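Local coordinates for protein S-adenosylmethionine:2-demethylmenaquinone methyltransferase (Geobacillus kaustophilus, PDB 2PCN) that is of unsettled function but belongs to the RraA-like family, whose compact fold of beta sheets and helices occurs here as an assembly of three chains, at residues Ala140-Asp145 with Val149-Lys154; Asp5-Asp8 with Glu13-Val16; Cys17-Gln22 with Ile89-Ile94. One frame throughout, in Å; residues are numbered along the deposited sequence.

Interaction 1: Ala140-Asp145 with Val149-Lys154; sequences AYVYAD and VVVANK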
ATOM      1  N   ALA A 140      16.172  19.648 -15.092  1.00 16.14           N
ATOM      2  CA  ALA A 140      15.646  18.481 -15.792  1.00 15.48           C
ATOM      3  C   ALA A 140      14.133  18.493 -15.600  1.00 16.43           C
ATOM      4  O   ALA A 140      13.618  19.275 -14.804  1.00 14.60           O
ATOM      5  CB  ALA A 140      16.244  17.199 -15.214  1.00 17.99           C
ATOM      6  N   TYR A 141      13.425  17.638 -16.330  1.00 15.47           N
ATOM      7  CA  TYR A 141      11.969  17.572 -16.232  1.00 15.04           C
ATOM      8  C   TYR A 141      11.496  16.231 -15.691  1.00 14.17           C
ATOM      9  O   TYR A 141      11.964  15.179 -16.123  1.00 14.37           O
ATOM     10  CB  TYR A 141      11.339  17.819 -17.606  1.00 21.20           C
ATOM     11  CG  TYR A 141      11.075  19.276 -17.912  1.00 31.87           C
ATOM     12  CD1 TYR A 141       9.858  19.868 -17.577  1.00 37.11           C
ATOM     13  CD2 TYR A 141      12.050  20.070 -18.517  1.00 39.49           C
ATOM     14  CE1 TYR A 141       9.615  21.216 -17.837  1.00 41.54           C
ATOM     15  CE2 TYR A 141      11.818  21.421 -18.780  1.00 44.47           C
ATOM     16  CZ  TYR A 141      10.598  21.986 -18.438  1.00 45.91           C
ATOM     17  OH  TYR A 141      10.362  23.318 -18.698  1.00 49.62           O
ATOM     18  N   VAL A 142      10.558  16.270 -14.749  1.00  8.96           N
ATOM     19  CA  VAL A 142      10.034  15.042 -14.171  1.00  8.95           C
ATOM     20  C   VAL A 142       8.536  14.903 -14.432  1.00 10.48           C
ATOM     21  O   VAL A 142       7.785  15.876 -14.369  1.00 13.40           O
ATOM     22  CB  VAL A 142      10.311  14.980 -12.647  1.00 11.68           C
ATOM     23  CG1 VAL A 142       9.628  16.141 -11.938  1.00  5.81           C
ATOM     24  CG2 VAL A 142       9.843  13.646 -12.085  1.00 10.42           C
ATOM     25  N   TYR A 143       8.115  13.685 -14.739  1.00 10.08           N
ATOM     26  CA  TYR A 143       6.714  13.391 -15.010  1.00 10.38           C
ATOM     27  C   TYR A 143       6.309  12.278 -14.057  1.00  9.67           C
ATOM     28  O   TYR A 143       6.982  11.250 -13.971  1.00  8.82           O
ATOM     29  CB  TYR A 143       6.546  12.922 -16.455  1.00 12.58           C
ATOM     30  CG  TYR A 143       7.036  13.923 -17.477  1.00 11.25           C
ATOM     31  CD1 TYR A 143       6.206  14.943 -17.939  1.00 13.00           C
ATOM     32  CD2 TYR A 143       8.344  13.871 -17.954  1.00 14.50           C
ATOM     33  CE1 TYR A 143       6.668  15.889 -18.856  1.00 19.07           C
ATOM     34  CE2 TYR A 143       8.816  14.809 -18.869  1.00 17.45           C
ATOM     35  CZ  TYR A 143       7.975  15.815 -19.315  1.00 22.98           C
ATOM     36  OH  TYR A 143       8.442  16.739 -20.225  1.00 23.90           O
ATOM     37  N   ALA A 144       5.221  12.487 -13.331  1.00  8.95           N
ATOM     38  CA  ALA A 144       4.766  11.481 -12.388  1.00 10.84           C
ATOM     39  C   ALA A 144       3.276  11.205 -12.491  1.00 11.41           C
ATOM     40  O   ALA A 144       2.483  12.085 -12.826  1.00 10.30           O
ATOM     41  CB  ALA A 144       5.114  11.911 -10.967  1.00 11.41           C
ATOM     42  N   ASP A 145       2.905   9.962 -12.211  1.00  7.56           N
ATOM     43  CA  ASP A 145       1.506   9.573 -12.211  1.00 11.13           C
ATOM     44  C   ASP A 145       1.343   8.255 -11.470  1.00 12.12           C
ATOM     45  O   ASP A 145       2.282   7.774 -10.834  1.00  9.41           O
ATOM     46  CB  ASP A 145       0.929   9.499 -13.639  1.00  6.31           C
ATOM     47  CG  ASP A 145       1.486   8.351 -14.455  1.00 10.42           C
ATOM     48  OD1 ASP A 145       2.263   7.537 -13.918  1.00  9.89           O
ATOM     49  OD2 ASP A 145       1.128   8.265 -15.650  1.00 12.53           O
ATOM     50  N   VAL A 149       7.373   7.236 -12.123  1.00  6.88           N
ATOM     51  CA  VAL A 149       8.025   8.529 -12.276  1.00  5.58           C
ATOM     52  C   VAL A 149       9.177   8.412 -13.269  1.00  5.53           C
ATOM     53  O   VAL A 149      10.023   7.530 -13.145  1.00  9.76           O
ATOM     54  CB  VAL A 149       8.588   9.018 -10.924  1.00 11.84           C
ATOM     55  CG1 VAL A 149       9.293  10.358 -11.105  1.00  7.41           C
ATOM     56  CG2 VAL A 149       7.462   9.129  -9.899  1.00  8.66           C
ATOM     57  N   VAL A 150       9.200   9.304 -14.253  1.00  8.56           N
ATOM     58  CA  VAL A 150      10.250   9.304 -15.260  1.00 10.40           C
ATOM     59  C   VAL A 150      10.859  10.695 -15.378  1.00 12.95           C
ATOM     60  O   VAL A 150      10.171  11.703 -15.206  1.00 12.03           O
ATOM     61  CB  VAL A 150       9.714   8.850 -16.636  1.00  9.98           C
ATOM     62  CG1 VAL A 150       9.126   7.449 -16.513  1.00  9.81           C
ATOM     63  CG2 VAL A 150       8.670   9.828 -17.152  1.00 13.31           C
ATOM     64  N   VAL A 151      12.153  10.738 -15.672  1.00 13.85           N
ATOM     65  CA  VAL A 151      12.877  11.999 -15.780  1.00 11.30           C
ATOM     66  C   VAL A 151      13.553  12.183 -17.136  1.00 14.05           C
ATOM     67  O   VAL A 151      14.230  11.282 -17.628  1.00 13.97           O
ATOM     68  CB  VAL A 151      13.962  12.087 -14.687  1.00 11.30           C
ATOM     69  CG1 VAL A 151      14.730  13.390 -14.814  1.00 10.99           C
ATOM     70  CG2 VAL A 151      13.321  11.967 -13.312  1.00 12.11           C
ATOM     71  N   ALA A 152      13.366  13.359 -17.728  1.00 14.44           N
ATOM     72  CA  ALA A 152      13.978  13.689 -19.015  1.00 17.39           C
ATOM     73  C   ALA A 152      14.886  14.897 -18.787  1.00 23.47           C
ATOM     74  O   ALA A 152      14.681  15.660 -17.845  1.00 16.45           O
ATOM     75  CB  ALA A 152      12.901  14.022 -20.042  1.00 20.64           C
ATOM     76  N   ASN A 153      15.890  15.077 -19.639  1.00 25.62           N
ATOM     77  CA  ASN A 153      16.800  16.203 -19.471  1.00 33.17           C
ATOM     78  C   ASN A 153      16.263  17.505 -20.055  1.00 36.76           C
ATOM     79  O   ASN A 153      16.962  18.518 -20.082  1.00 41.15           O
ATOM     80  CB  ASN A 153      18.167  15.876 -20.076  1.00 44.49           C
ATOM     81  CG  ASN A 153      18.949  14.880 -19.239  1.00 53.72           C
ATOM     82  OD1 ASN A 153      20.063  14.493 -19.593  1.00 61.69           O
ATOM     83  ND2 ASN A 153      18.368  14.461 -18.117  1.00 59.89           N
ATOM     84  N   LYS A 154      15.018  17.474 -20.516  1.00 31.74           N
ATOM     85  CA  LYS A 154      14.376  18.654 -21.083  1.00 36.25           C
ATOM     86  C   LYS A 154      12.887  18.419 -21.294  1.00 35.15           C
ATOM     87  O   LYS A 154      12.415  17.285 -21.218  1.00 32.18           O
ATOM     88  CB  LYS A 154      15.045  19.047 -22.406  1.00 36.54           C
ATOM     89  CG  LYS A 154      15.229  17.912 -23.406  1.00 42.92           C
ATOM     90  CD  LYS A 154      13.922  17.487 -24.053  1.00 47.44           C
ATOM     91  CE  LYS A 154      14.170  16.454 -25.140  1.00 52.34           C
ATOM     92  NZ  LYS A 154      14.855  15.239 -24.614  1.00 56.67           N
TER
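Val142 CG2 and Val149 CG1 meet at 3.5 Å, tighter than usual for two methyl groups, on one face of the antiparallel hairpin of strands 141-145 and 148-152. Each of these methyls stands opposite its own backbone N (chi1 of Val149 is 179°), which leans it across to the partner strand. Val151 CG2 touches the same Val142 methyl more loosely, at 4.1 Å, and Ala144 CB lies 3.8 Å from Val149 CG2. Trp136 of strand 134-136 packs on all three valines. On the reverse face Tyr143 CB rests on Val150 CG2 at 3.8 Å, and the Tyr143 ring presents its edge to Val150 O and Ala152 CB; its OH is hydrogen-bonded to Leu156 N. Tyr141 CD2 comes obliquely within 3.3 Å of Lys154 C. Between the faces, Tyr141 with Ala152 and Tyr143 with Val150 form two hydrogen-bonded pairs, four nearly straight N-H...O bonds; Tyr141 N to Ala152 O measures 2.8 Å. At the outer edge Lys154 NZ forms a salt bridge with Glu13. The N-H and C=O groups of these four residues are thus paired across the strands, while the side chains meeting on the face of Val142, Val149 and Val151 are aliphatic.

Interaction 2: Asp5-Asp8 with Glu13-Val16; sequences DLCD and ELQV
Leu14 leaves strand 14-16 with CG opposite its own carbonyl carbon (chi1 -67°) and chi2 extended at 172°, an outstretched shape that carries CD1 across to Leu6 and Cys7 on helix 3-10. That reach spans a gap of 7.2 Å between the CA atoms of Cys7 and Leu14, the nearest pair. CD1 comes closest to the helix backbone: it lies 3.4 Å from Leu6 O and 3.9 Å from Cys7 CA, with Leu6 CB a little farther off at 4.2 Å. Cys7 SG lies between two aliphatic groups, 4.3 Å from Leu14 CD1 and likewise 4.3 Å from Val16 CG2, and so links two residues that stand on the same side of the strand. No hydrogen bond joins the two segments; the contact is one of van der Waals packing and is small, 139 Å² in all. It is a helix-on-sheet contact at the N terminus: helix 3-10 is followed by a short connection, and the chain returns as strand 14-16, which pairs antiparallel with strand 148-152. That neighbouring strand supplies part of the packing, Val150 meeting both Cys7 and Val16, and Ala152 meeting Leu14. A second subunit contributes as well, since its Pro114 packs on Cys7 and its Val115 on Val16. Charged groups lie at the outside. Asp8 OD2 forms a salt bridge with Arg95 of the second subunit, whereas the Glu13 carboxylate is shared between Lys154 and Lys159 of its own chain.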
ATOM      1  N   ASP A   5       2.816   6.590 -21.734  1.00 12.33           N
ATOM      2  CA  ASP A   5       2.937   7.138 -23.084  1.00 13.73           C
ATOM      3  C   ASP A   5       4.315   7.743 -23.322  1.00 15.40           C
ATOM      4  O   ASP A   5       4.875   7.615 -24.412  1.00 19.14           O
ATOM      5  CB  ASP A   5       1.864   8.201 -23.342  1.00 15.67           C
ATOM      6  CG  ASP A   5       0.465   7.617 -23.401  1.00 22.59           C
ATOM      7  OD1 ASP A   5       0.325   6.451 -23.823  1.00 28.42           O
ATOM      8  OD2 ASP A   5      -0.495   8.327 -23.044  1.00 21.89           O
ATOM      9  N   LEU A   6       4.859   8.403 -22.304  1.00 15.26           N
ATOM     10  CA  LEU A   6       6.181   9.015 -22.412  1.00 14.18           C
ATOM     11  C   LEU A   6       7.256   7.954 -22.616  1.00 16.76           C
ATOM     12  O   LEU A   6       8.205   8.159 -23.376  1.00 13.71           O
ATOM     13  CB  LEU A   6       6.482   9.836 -21.157  1.00 12.95           C
ATOM     14  CG  LEU A   6       5.583  11.061 -20.992  1.00 13.49           C
ATOM     15  CD1 LEU A   6       5.819  11.708 -19.632  1.00 20.23           C
ATOM     16  CD2 LEU A   6       5.864  12.046 -22.126  1.00 16.30           C
ATOM     17  N   CYS A   7       7.115   6.819 -21.939  1.00 12.51           N
ATOM     18  CA  CYS A   7       8.092   5.754 -22.101  1.00 13.49           C
ATOM     19  C   CYS A   7       8.013   5.175 -23.515  1.00 14.65           C
ATOM     20  O   CYS A   7       9.039   4.909 -24.135  1.00 15.40           O
ATOM     21  CB  CYS A   7       7.873   4.652 -21.057  1.00 16.37           C
ATOM     22  SG  CYS A   7       8.439   5.095 -19.380  1.00 15.30           S
ATOM     23  N   ASP A   8       6.801   5.000 -24.033  1.00 13.85           N
ATOM     24  CA  ASP A   8       6.634   4.448 -25.378  1.00 15.46           C
ATOM     25  C   ASP A   8       7.271   5.337 -26.444  1.00 17.87           C
ATOM     26  O   ASP A   8       7.877   4.841 -27.391  1.00 17.47           O
ATOM     27  CB  ASP A   8       5.150   4.258 -25.711  1.00 13.22           C
ATOM     28  CG  ASP A   8       4.501   3.151 -24.896  1.00 19.25           C
ATOM     29  OD1 ASP A   8       5.225   2.425 -24.183  1.00 21.08           O
ATOM     30  OD2 ASP A   8       3.262   3.003 -24.978  1.00 19.77           O
ATOM     31  N   GLU A  13      15.437   8.551 -24.052  1.00 28.86           N
ATOM     32  CA  GLU A  13      15.831   9.826 -23.456  1.00 28.74           C
ATOM     33  C   GLU A  13      15.339   9.933 -22.021  1.00 27.01           C
ATOM     34  O   GLU A  13      15.411  11.003 -21.414  1.00 25.06           O
ATOM     35  CB  GLU A  13      15.238  10.991 -24.245  1.00 30.80           C
ATOM     36  CG  GLU A  13      15.765  11.154 -25.648  1.00 42.23           C
ATOM     37  CD  GLU A  13      15.083  12.293 -26.374  1.00 48.27           C
ATOM     38  OE1 GLU A  13      13.852  12.214 -26.568  1.00 49.29           O
ATOM     39  OE2 GLU A  13      15.773  13.268 -26.742  1.00 54.02           O
ATOM     40  N   LEU A  14      14.842   8.829 -21.477  1.00 17.70           N
ATOM     41  CA  LEU A  14      14.302   8.846 -20.125  1.00 19.41           C
ATOM     42  C   LEU A  14      14.998   7.971 -19.099  1.00 18.61           C
ATOM     43  O   LEU A  14      15.599   6.947 -19.423  1.00 17.38           O
ATOM     44  CB  LEU A  14      12.824   8.441 -20.148  1.00 16.95           C
ATOM     45  CG  LEU A  14      11.785   9.344 -20.807  1.00 17.95           C
ATOM     46  CD1 LEU A  14      10.452   8.612 -20.862  1.00 17.28           C
ATOM     47  CD2 LEU A  14      11.652  10.639 -20.021  1.00 21.01           C
ATOM     48  N   GLN A  15      14.900   8.411 -17.851  1.00 17.66           N
ATOM     49  CA  GLN A  15      15.417   7.680 -16.710  1.00 15.41           C
ATOM     50  C   GLN A  15      14.132   7.268 -16.005  1.00 15.22           C
ATOM     51  O   GLN A  15      13.236   8.092 -15.824  1.00 13.66           O
ATOM     52  CB  GLN A  15      16.230   8.589 -15.793  1.00 17.12           C
ATOM     53  CG  GLN A  15      17.633   8.876 -16.283  1.00 16.47           C
ATOM     54  CD  GLN A  15      18.410   9.698 -15.288  1.00 14.08           C
ATOM     55  OE1 GLN A  15      18.350  10.928 -15.295  1.00 18.41           O
ATOM     56  NE2 GLN A  15      19.131   9.021 -14.404  1.00 11.97           N
ATOM     57  N   VAL A  16      14.028   6.001 -15.628  1.00 13.18           N
ATOM     58  CA  VAL A  16      12.834   5.511 -14.955  1.00 14.34           C
ATOM     59  C   VAL A  16      13.152   5.204 -13.498  1.00 12.71           C
ATOM     60  O   VAL A  16      13.998   4.362 -13.203  1.00 10.73           O
ATOM     61  CB  VAL A  16      12.294   4.238 -15.641  1.00 15.00           C
ATOM     62  CG1 VAL A  16      11.047   3.749 -14.923  1.00 11.53           C
ATOM     63  CG2 VAL A  16      11.983   4.530 -17.101  1.00 21.98           C
TER

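Interaction 3: Cys17-Gln22 with Ile89-Ile94; sequences CELPFQ and IIHGCI
Phe21 and Ile89 hold the closest backbone approach, 8.5 Å between their CA atoms, where the irregular segment 17-22 passes strand 87-90 just before the chain turns a corner at His91 and Gly92. At that distance side chains do the bridging. Ile89 CG2 sits over one face of the Phe21 ring, 4.0 Å from its centroid and 29° off the ring normal, a CH-pi contact displaced toward CZ, which it approaches to 3.6 Å. The methyl is set opposite the backbone N of Ile89, and the two side chains run at about a right angle. The same ring turns its edge to the backbone: Ile90 O lies near the ring plane, 3.6 Å from Phe21 CE1. Face and edge are therefore both engaged by consecutive residues, and Met108 of strand 106-109 also packs on the ring. Leu19 works alongside. With chi1 176° and chi2 64°, it brings CD2 to 3.4 Å from His91 ND1, oblique to the imidazole, the side chains again crossing at nearly a right angle. ND1 is buried here and has no hydrogen-bonding partner in the model; Phe131 stacks on the His91 ring, which also touches Asp62. Within segment 17-22, a weak hydrogen bond from Leu19 N to Cys17 SG joins the ends of a short bend. His91 is the centre of an inverse gamma turn, with a weak bond from Gly92 N to Ile90 O. This turn takes the chain out of the large mixed sheet, where strand 87-90 lies between strands 58-62 and 106-109, into the three-stranded parallel sheet through strand 93-94, a passage between sheets consistent with the RraA-like fold.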
ATOM      1  N   CYS A  17      12.475   5.899 -12.588  1.00 11.47           N
ATOM      2  CA  CYS A  17      12.702   5.694 -11.166  1.00 11.18           C
ATOM      3  C   CYS A  17      12.331   4.271 -10.758  1.00 16.38           C
ATOM      4  O   CYS A  17      11.243   3.781 -11.074  1.00 13.35           O
ATOM      5  CB  CYS A  17      11.890   6.704 -10.351  1.00 13.95           C
ATOM      6  SG  CYS A  17      12.289   6.693  -8.589  1.00 13.85           S
ATOM      7  N   GLU A  18      13.245   3.617 -10.049  1.00 15.33           N
ATOM      8  CA  GLU A  18      13.052   2.241  -9.603  1.00 14.76           C
ATOM      9  C   GLU A  18      12.394   2.168  -8.233  1.00 18.55           C
ATOM     10  O   GLU A  18      11.923   1.110  -7.814  1.00 21.80           O
ATOM     11  CB  GLU A  18      14.403   1.529  -9.565  1.00 18.11           C
ATOM     12  CG  GLU A  18      15.084   1.449 -10.916  1.00 20.87           C
ATOM     13  CD  GLU A  18      16.550   1.084 -10.803  1.00 33.75           C
ATOM     14  OE1 GLU A  18      16.870   0.129 -10.065  1.00 37.54           O
ATOM     15  OE2 GLU A  18      17.378   1.751 -11.458  1.00 42.39           O
ATOM     16  N   LEU A  19      12.370   3.297  -7.539  1.00 13.16           N
ATOM     17  CA  LEU A  19      11.766   3.365  -6.220  1.00 18.75           C
ATOM     18  C   LEU A  19      10.272   3.657  -6.338  1.00 17.92           C
ATOM     19  O   LEU A  19       9.874   4.675  -6.905  1.00 17.65           O
ATOM     20  CB  LEU A  19      12.444   4.463  -5.397  1.00 20.59           C
ATOM     21  CG  LEU A  19      11.892   4.760  -4.000  1.00 24.84           C
ATOM     22  CD1 LEU A  19      12.076   3.549  -3.091  1.00 24.40           C
ATOM     23  CD2 LEU A  19      12.616   5.968  -3.427  1.00 20.92           C
ATOM     24  N   PRO A  20       9.426   2.751  -5.824  1.00 16.19           N
ATOM     25  CA  PRO A  20       7.979   2.960  -5.891  1.00 16.77           C
ATOM     26  C   PRO A  20       7.573   3.948  -4.804  1.00 17.60           C
ATOM     27  O   PRO A  20       7.985   3.815  -3.653  1.00 21.38           O
ATOM     28  CB  PRO A  20       7.421   1.563  -5.643  1.00 17.35           C
ATOM     29  CG  PRO A  20       8.407   0.992  -4.681  1.00 23.43           C
ATOM     30  CD  PRO A  20       9.734   1.415  -5.279  1.00 24.07           C
ATOM     31  N   PHE A  21       6.774   4.939  -5.171  1.00  8.92           N
ATOM     32  CA  PHE A  21       6.328   5.944  -4.215  1.00 12.36           C
ATOM     33  C   PHE A  21       4.865   5.772  -3.849  1.00 12.18           C
ATOM     34  O   PHE A  21       4.089   5.180  -4.599  1.00 11.52           O
ATOM     35  CB  PHE A  21       6.484   7.351  -4.801  1.00 13.71           C
ATOM     36  CG  PHE A  21       7.904   7.810  -4.933  1.00 12.97           C
ATOM     37  CD1 PHE A  21       8.599   8.289  -3.827  1.00 12.62           C
ATOM     38  CD2 PHE A  21       8.535   7.803  -6.172  1.00 12.80           C
ATOM     39  CE1 PHE A  21       9.900   8.759  -3.951  1.00 11.46           C
ATOM     40  CE2 PHE A  21       9.840   8.271  -6.305  1.00 12.32           C
ATOM     41  CZ  PHE A  21      10.521   8.750  -5.191  1.00 11.26           C
ATOM     42  N   GLN A  22       4.496   6.297  -2.687  1.00 10.45           N
ATOM     43  CA  GLN A  22       3.108   6.282  -2.258  1.00 10.33           C
ATOM     44  C   GLN A  22       2.668   7.683  -2.673  1.00 13.78           C
ATOM     45  O   GLN A  22       3.442   8.629  -2.531  1.00 10.91           O
ATOM     46  CB  GLN A  22       2.997   6.145  -0.738  1.00 10.79           C
ATOM     47  CG  GLN A  22       3.616   4.880  -0.168  1.00 24.75           C
ATOM     48  CD  GLN A  22       3.077   3.630  -0.827  1.00 29.42           C
ATOM     49  OE1 GLN A  22       1.865   3.430  -0.906  1.00 34.88           O
ATOM     50  NE2 GLN A  22       3.978   2.777  -1.303  1.00 36.33           N
ATOM     51  N   ILE A  89       8.428  15.487  -4.631  1.00  6.34           N
ATOM     52  CA  ILE A  89       8.779  14.066  -4.641  1.00  7.01           C
ATOM     53  C   ILE A  89       9.844  13.921  -3.565  1.00 11.27           C
ATOM     54  O   ILE A  89      10.909  14.537  -3.646  1.00  9.56           O
ATOM     55  CB  ILE A  89       9.340  13.630  -6.007  1.00  8.27           C
ATOM     56  CG1 ILE A  89       8.255  13.793  -7.076  1.00  8.34           C
ATOM     57  CG2 ILE A  89       9.819  12.182  -5.936  1.00  9.69           C
ATOM     58  CD1 ILE A  89       8.728  13.549  -8.495  1.00 10.77           C
ATOM     59  N   ILE A  90       9.560  13.100  -2.558  1.00 10.46           N
ATOM     60  CA  ILE A  90      10.476  12.953  -1.433  1.00 12.61           C
ATOM     61  C   ILE A  90      11.016  11.556  -1.156  1.00 10.17           C
ATOM     62  O   ILE A  90      10.254  10.616  -0.935  1.00  9.00           O
ATOM     63  CB  ILE A  90       9.792  13.454  -0.135  1.00  8.13           C
ATOM     64  CG1 ILE A  90       9.116  14.800  -0.395  1.00  9.12           C
ATOM     65  CG2 ILE A  90      10.816  13.571   0.989  1.00 11.69           C
ATOM     66  CD1 ILE A  90       8.330  15.337   0.781  1.00 11.98           C
ATOM     67  N   HIS A  91      12.339  11.428  -1.173  1.00  9.27           N
ATOM     68  CA  HIS A  91      12.972  10.157  -0.852  1.00 10.43           C
ATOM     69  C   HIS A  91      13.071  10.246   0.665  1.00 10.96           C
ATOM     70  O   HIS A  91      14.136  10.512   1.233  1.00  7.47           O
ATOM     71  CB  HIS A  91      14.358  10.060  -1.495  1.00 11.18           C
ATOM     72  CG  HIS A  91      15.078   8.780  -1.195  1.00  9.82           C
ATOM     73  ND1 HIS A  91      14.419   7.587  -0.991  1.00 16.84           N
ATOM     74  CD2 HIS A  91      16.397   8.508  -1.072  1.00  8.76           C
ATOM     75  CE1 HIS A  91      15.305   6.633  -0.751  1.00  9.82           C
ATOM     76  NE2 HIS A  91      16.513   7.167  -0.794  1.00 13.33           N
ATOM     77  N   GLY A  92      11.919  10.056   1.302  1.00 11.38           N
ATOM     78  CA  GLY A  92      11.803  10.145   2.744  1.00 11.22           C
ATOM     79  C   GLY A  92      10.328  10.170   3.111  1.00 12.02           C
ATOM     80  O   GLY A  92       9.483   9.819   2.286  1.00 11.48           O
ATOM     81  N   CYS A  93      10.005  10.604   4.325  1.00 10.63           N
ATOM     82  CA  CYS A  93       8.614  10.620   4.772  1.00 10.67           C
ATOM     83  C   CYS A  93       7.967  11.995   4.898  1.00 10.16           C
ATOM     84  O   CYS A  93       8.636  13.027   4.879  1.00 10.34           O
ATOM     85  CB  CYS A  93       8.498   9.911   6.126  1.00 13.43           C
ATOM     86  SG  CYS A  93       8.955   8.170   6.108  1.00 13.54           S
ATOM     87  N   ILE A  94       6.646  11.986   5.026  1.00 11.79           N
ATOM     88  CA  ILE A  94       5.880  13.210   5.207  1.00 12.45           C
ATOM     89  C   ILE A  94       4.923  12.957   6.366  1.00 11.32           C
ATOM     90  O   ILE A  94       4.855  11.844   6.894  1.00  8.07           O
ATOM     91  CB  ILE A  94       5.027  13.555   3.960  1.00 13.63           C
ATOM     92  CG1 ILE A  94       3.931  12.501   3.763  1.00 15.15           C
ATOM     93  CG2 ILE A  94       5.914  13.630   2.726  1.00  8.83           C
ATOM     94  CD1 ILE A  94       2.864  12.910   2.769  1.00 18.75           C
TER

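How the interactions relate
From the N terminus, interaction 2 comes first, closing the short connection between helix 3-10 and strand 14-16. The chain runs straight on into 17-22, and interaction 3 closes a far longer loop, returning after two helices and several strands at 89-94. Interaction 1 closes last, around the tight turn after strand 141-145. The three follow in series, with neither nesting nor crossing. They still meet in space: strand 14-16 and Cys17 just after it line the edge of the hairpin, with probable hydrogen bonds from Val151 N to Gln15 O and from Cys17 N to Val149 O, while Ile89 CD1 packs on Val142 and Val149. Together they tie the N-terminal helix, the C-terminal hairpin and the central parallel strands.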